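Solute Binding Protein, BlMnBP1 in complex with mannotriose (Bifidobacterium, PDB 6FUV) binds beta-1,4-linked manno-oligosaccharides such as mannotriose and probably hands them to an ABC transporter for uptake into the cell. Local coordinates at residues 123-135 with 298-310. Sequence-based numbering, arbitrary orientation.
Sequences QTYGVATDGQTSG and YATLAGNYSMGIN. With BMA (beta-D-mannopyranose), chain B; BMA (beta-D-mannopyranose), chain C.
The carboxylate of Asp130 has an amide on each face: Asn304 ND2 and Gln132 NE2 reach OD1 from opposite sides of its plane. The Asn304 ND2 to Asp130 OD1 bond is 3.3 Å long, and the Gln132 NE2 to Asp130 OD1 bond is 3.1 Å. The Gln132 and Asn304 side chains run alongside each other, with their amide planes 55° apart. The Tyr305 ring takes a mannose unit over one face, with C5 of the chain B sugar 3.9 Å from Tyr305 CE2; O2 of the chain C sugar lies at its edge.

These residues sit on two antiparallel strands, 123-132 and 298-309, of a periplasmic-binding-protein-type fold. The pair is interrupted between Ala128 and Gly131. There Thr129 N still bonds Tyr305 O, and Asn304 N bonds Asp130 O. Asn304 and Tyr305 lie in this break and line the glycan pocket. The first torsion of Asn304 (chi1 -156°) carries CG to the side opposite the backbone N. The amide rotation (chi2 -20°) then turns OD1 toward Tyr305 N and, weakly, O6 of the chain C mannose, with ND2 on Asp130. Gln132 is also fixed at its far end, where OE1 accepts from Trp269 N.

Past the break, the Met307 chain bends at chi3 and brings CE to 3.7 Å from Thr129 CG2. Strand 84-86 touches both side chains through Met86. O3 of the chain B mannose donates to Gly303 O at 3.1 Å.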
# COMPACT_ATOMS: atom_id res chain seq x y z
N GLN A 123 13.77 3.31 17.20
CA GLN A 123 13.50 4.65 16.73
C GLN A 123 12.59 4.60 15.52
O GLN A 123 12.71 3.72 14.66
CB GLN A 123 14.76 5.36 16.36
CG GLN A 123 15.77 5.35 17.45
CD GLN A 123 15.96 6.69 18.05
OE1 GLN A 123 16.19 7.69 17.34
NE2 GLN A 123 15.86 6.74 19.39
N THR A 124 11.63 5.51 15.49
CA THR A 124 10.64 5.56 14.42
C THR A 124 11.01 6.66 13.43
O THR A 124 11.16 7.82 13.83
CB THR A 124 9.24 5.80 14.99
OG1 THR A 124 8.92 4.69 15.85
CG2 THR A 124 8.22 5.94 13.91
N TYR A 125 11.13 6.27 12.15
CA TYR A 125 11.57 7.16 11.09
C TYR A 125 10.47 7.50 10.10
O TYR A 125 10.67 8.38 9.26
CB TYR A 125 12.74 6.51 10.34
CG TYR A 125 13.97 6.39 11.21
CD1 TYR A 125 14.83 7.47 11.39
CD2 TYR A 125 14.25 5.24 11.88
CE1 TYR A 125 15.97 7.35 12.19
CE2 TYR A 125 15.35 5.11 12.69
CZ TYR A 125 16.20 6.17 12.87
OH TYR A 125 17.30 6.09 13.69
N GLY A 126 9.32 6.85 10.22
CA GLY A 126 8.20 7.11 9.34
C GLY A 126 6.86 7.10 10.00
O GLY A 126 6.65 6.29 10.88
N VAL A 127 5.97 8.01 9.61
CA VAL A 127 4.59 8.09 10.07
C VAL A 127 3.72 7.90 8.82
O VAL A 127 3.86 8.64 7.83
CB VAL A 127 4.30 9.43 10.76
CG1 VAL A 127 2.80 9.55 11.12
CG2 VAL A 127 5.18 9.56 11.99
N ALA A 128 2.83 6.90 8.87
CA ALA A 128 2.02 6.58 7.72
C ALA A 128 0.98 7.67 7.52
O ALA A 128 0.49 8.25 8.49
CB ALA A 128 1.36 5.23 7.90
N THR A 129 0.73 8.00 6.26
CA THR A 129 -0.31 8.99 5.99
C THR A 129 -1.66 8.48 6.46
O THR A 129 -2.52 9.27 6.84
CB THR A 129 -0.35 9.34 4.52
OG1 THR A 129 -0.74 8.19 3.81
CG2 THR A 129 1.00 9.86 4.05
N ASP A 130 -1.90 7.18 6.32
CA ASP A 130 -3.05 6.53 6.93
C ASP A 130 -2.85 5.02 6.95
O ASP A 130 -1.85 4.51 6.42
CB ASP A 130 -4.34 6.88 6.20
CG ASP A 130 -4.33 6.56 4.76
OD1 ASP A 130 -3.89 5.46 4.38
OD2 ASP A 130 -4.82 7.41 3.98
N GLY A 131 -3.78 4.33 7.62
CA GLY A 131 -3.77 2.89 7.66
C GLY A 131 -4.42 2.31 6.41
O GLY A 131 -5.43 2.81 5.93
N GLN A 132 -3.83 1.23 5.90
CA GLN A 132 -4.31 0.65 4.66
C GLN A 132 -4.57 -0.84 4.81
O GLN A 132 -3.92 -1.54 5.61
CB GLN A 132 -3.33 0.91 3.50
CG GLN A 132 -3.49 2.29 2.87
CD GLN A 132 -4.84 2.50 2.22
OE1 GLN A 132 -5.29 1.69 1.46
NE2 GLN A 132 -5.48 3.60 2.52
N THR A 133 -5.55 -1.29 4.04
CA THR A 133 -5.74 -2.69 3.74
C THR A 133 -5.68 -2.87 2.23
O THR A 133 -5.79 -1.91 1.46
CB THR A 133 -7.08 -3.23 4.23
OG1 THR A 133 -8.16 -2.50 3.64
CG2 THR A 133 -7.22 -3.13 5.71
N SER A 134 -5.58 -4.12 1.77
CA SER A 134 -5.70 -4.45 0.35
C SER A 134 -6.88 -5.38 0.12
O SER A 134 -7.09 -6.33 0.87
CB SER A 134 -4.41 -5.15 -0.13
OG SER A 134 -3.31 -4.40 0.29
N GLY A 135 -7.57 -5.14 -0.95
CA GLY A 135 -8.80 -5.87 -1.26
C GLY A 135 -9.06 -5.92 -2.75
O GLY A 135 -8.13 -6.04 -3.55
N TYR A 298 -9.66 -12.31 6.48
CA TYR A 298 -8.69 -11.51 7.20
C TYR A 298 -8.12 -10.49 6.24
O TYR A 298 -8.10 -10.71 5.04
CB TYR A 298 -7.53 -12.37 7.77
CG TYR A 298 -7.92 -13.46 8.71
CD1 TYR A 298 -8.42 -14.66 8.25
CD2 TYR A 298 -7.78 -13.29 10.09
CE1 TYR A 298 -8.80 -15.67 9.14
CE2 TYR A 298 -8.14 -14.26 10.95
CZ TYR A 298 -8.63 -15.46 10.49
OH TYR A 298 -8.99 -16.37 11.41
N ALA A 299 -7.69 -9.37 6.78
CA ALA A 299 -6.98 -8.36 6.02
C ALA A 299 -5.79 -7.83 6.82
O ALA A 299 -5.92 -7.41 7.97
CB ALA A 299 -7.91 -7.21 5.66
N THR A 300 -4.63 -7.83 6.20
CA THR A 300 -3.47 -7.22 6.83
C THR A 300 -3.72 -5.73 6.95
O THR A 300 -4.15 -5.07 6.00
CB THR A 300 -2.20 -7.48 6.03
OG1 THR A 300 -2.03 -8.89 5.90
CG2 THR A 300 -1.02 -6.94 6.78
N LEU A 301 -3.46 -5.19 8.13
CA LEU A 301 -3.42 -3.75 8.35
C LEU A 301 -1.96 -3.32 8.29
O LEU A 301 -1.12 -3.78 9.07
CB LEU A 301 -4.04 -3.38 9.69
CG LEU A 301 -4.03 -1.94 10.14
CD1 LEU A 301 -4.63 -1.06 9.11
CD2 LEU A 301 -4.75 -1.87 11.52
N ALA A 302 -1.66 -2.45 7.33
CA ALA A 302 -0.30 -1.95 7.17
C ALA A 302 -0.40 -0.52 6.67
O ALA A 302 -1.42 -0.07 6.16
CB ALA A 302 0.55 -2.81 6.23
N GLY A 303 0.67 0.22 6.85
CA GLY A 303 0.65 1.61 6.46
C GLY A 303 0.52 1.84 4.96
O GLY A 303 0.95 1.02 4.13
N ASN A 304 -0.08 2.96 4.66
CA ASN A 304 0.10 3.58 3.34
C ASN A 304 1.58 4.03 3.29
O ASN A 304 2.36 3.70 4.18
CB ASN A 304 -0.87 4.75 3.20
CG ASN A 304 -1.17 5.07 1.76
OD1 ASN A 304 -0.43 4.70 0.88
ND2 ASN A 304 -2.28 5.73 1.52
N TYR A 305 1.99 4.80 2.29
CA TYR A 305 3.32 5.40 2.27
C TYR A 305 3.49 6.21 3.55
O TYR A 305 2.53 6.87 4.00
CB TYR A 305 3.52 6.30 1.04
CG TYR A 305 4.17 5.63 -0.17
CD1 TYR A 305 5.49 5.27 -0.16
CD2 TYR A 305 3.47 5.44 -1.34
CE1 TYR A 305 6.09 4.66 -1.25
CE2 TYR A 305 4.05 4.85 -2.44
CZ TYR A 305 5.38 4.45 -2.38
OH TYR A 305 5.97 3.89 -3.46
N SER A 306 4.68 6.11 4.15
CA SER A 306 5.00 6.86 5.35
C SER A 306 5.74 8.16 5.02
O SER A 306 6.50 8.27 4.06
CB SER A 306 5.88 6.03 6.29
OG SER A 306 5.21 5.04 6.98
N MET A 307 5.54 9.15 5.86
CA MET A 307 6.23 10.42 5.71
C MET A 307 7.55 10.36 6.44
O MET A 307 7.58 10.06 7.63
CB MET A 307 5.37 11.58 6.23
CG MET A 307 4.30 12.02 5.24
SD MET A 307 3.05 12.99 6.02
CE MET A 307 2.23 11.72 7.00
N GLY A 308 8.64 10.59 5.70
CA GLY A 308 9.98 10.66 6.26
C GLY A 308 10.61 12.02 6.04
O GLY A 308 10.32 12.70 5.06
N ILE A 309 11.48 12.42 6.96
CA ILE A 309 12.06 13.76 6.97
C ILE A 309 13.55 13.68 6.65
O ILE A 309 14.27 12.86 7.22
CB ILE A 309 11.82 14.42 8.34
CG1 ILE A 309 10.32 14.62 8.54
CG2 ILE A 309 12.51 15.77 8.47
CD1 ILE A 309 9.96 15.47 9.72
N ASN A 310 14.01 14.57 5.77
CA ASN A 310 15.39 14.63 5.27
C ASN A 310 16.39 15.02 6.35
O ASN A 310 16.32 16.11 6.92
CB ASN A 310 15.43 15.64 4.12
CG ASN A 310 16.69 15.59 3.25
OD1 ASN A 310 17.62 14.84 3.49
ND2 ASN A 310 16.69 16.39 2.23
C1 BMA B . 0.60 2.31 -1.91
C2 BMA B . -0.24 1.57 -0.89
C3 BMA B . 0.58 1.20 0.36
C4 BMA B . 1.92 0.53 -0.11
C5 BMA B . 2.62 1.43 -1.10
C6 BMA B . 3.95 0.86 -1.57
O2 BMA B . -0.71 0.36 -1.51
O3 BMA B . -0.10 0.35 1.31
O4 BMA B . 2.76 0.31 0.96
O5 BMA B . 1.77 1.59 -2.22
O6 BMA B . 3.70 -0.28 -2.36
C1 BMA C . -0.27 5.12 -6.29
C2 BMA C . 0.98 4.22 -6.23
C3 BMA C . 0.77 3.16 -5.25
C4 BMA C . 0.25 3.67 -3.88
C5 BMA C . -0.94 4.62 -4.06
C6 BMA C . -1.28 5.37 -2.77
O2 BMA C . 2.10 4.93 -5.80
O3 BMA C . 1.98 2.44 -5.11
O4 BMA C . -0.17 2.52 -3.09
O5 BMA C . -0.56 5.64 -5.05
O6 BMA C . -0.08 6.05 -2.28
O HOH W 1 11.98 10.62 9.13
O HOH W 2 -4.99 -5.96 3.69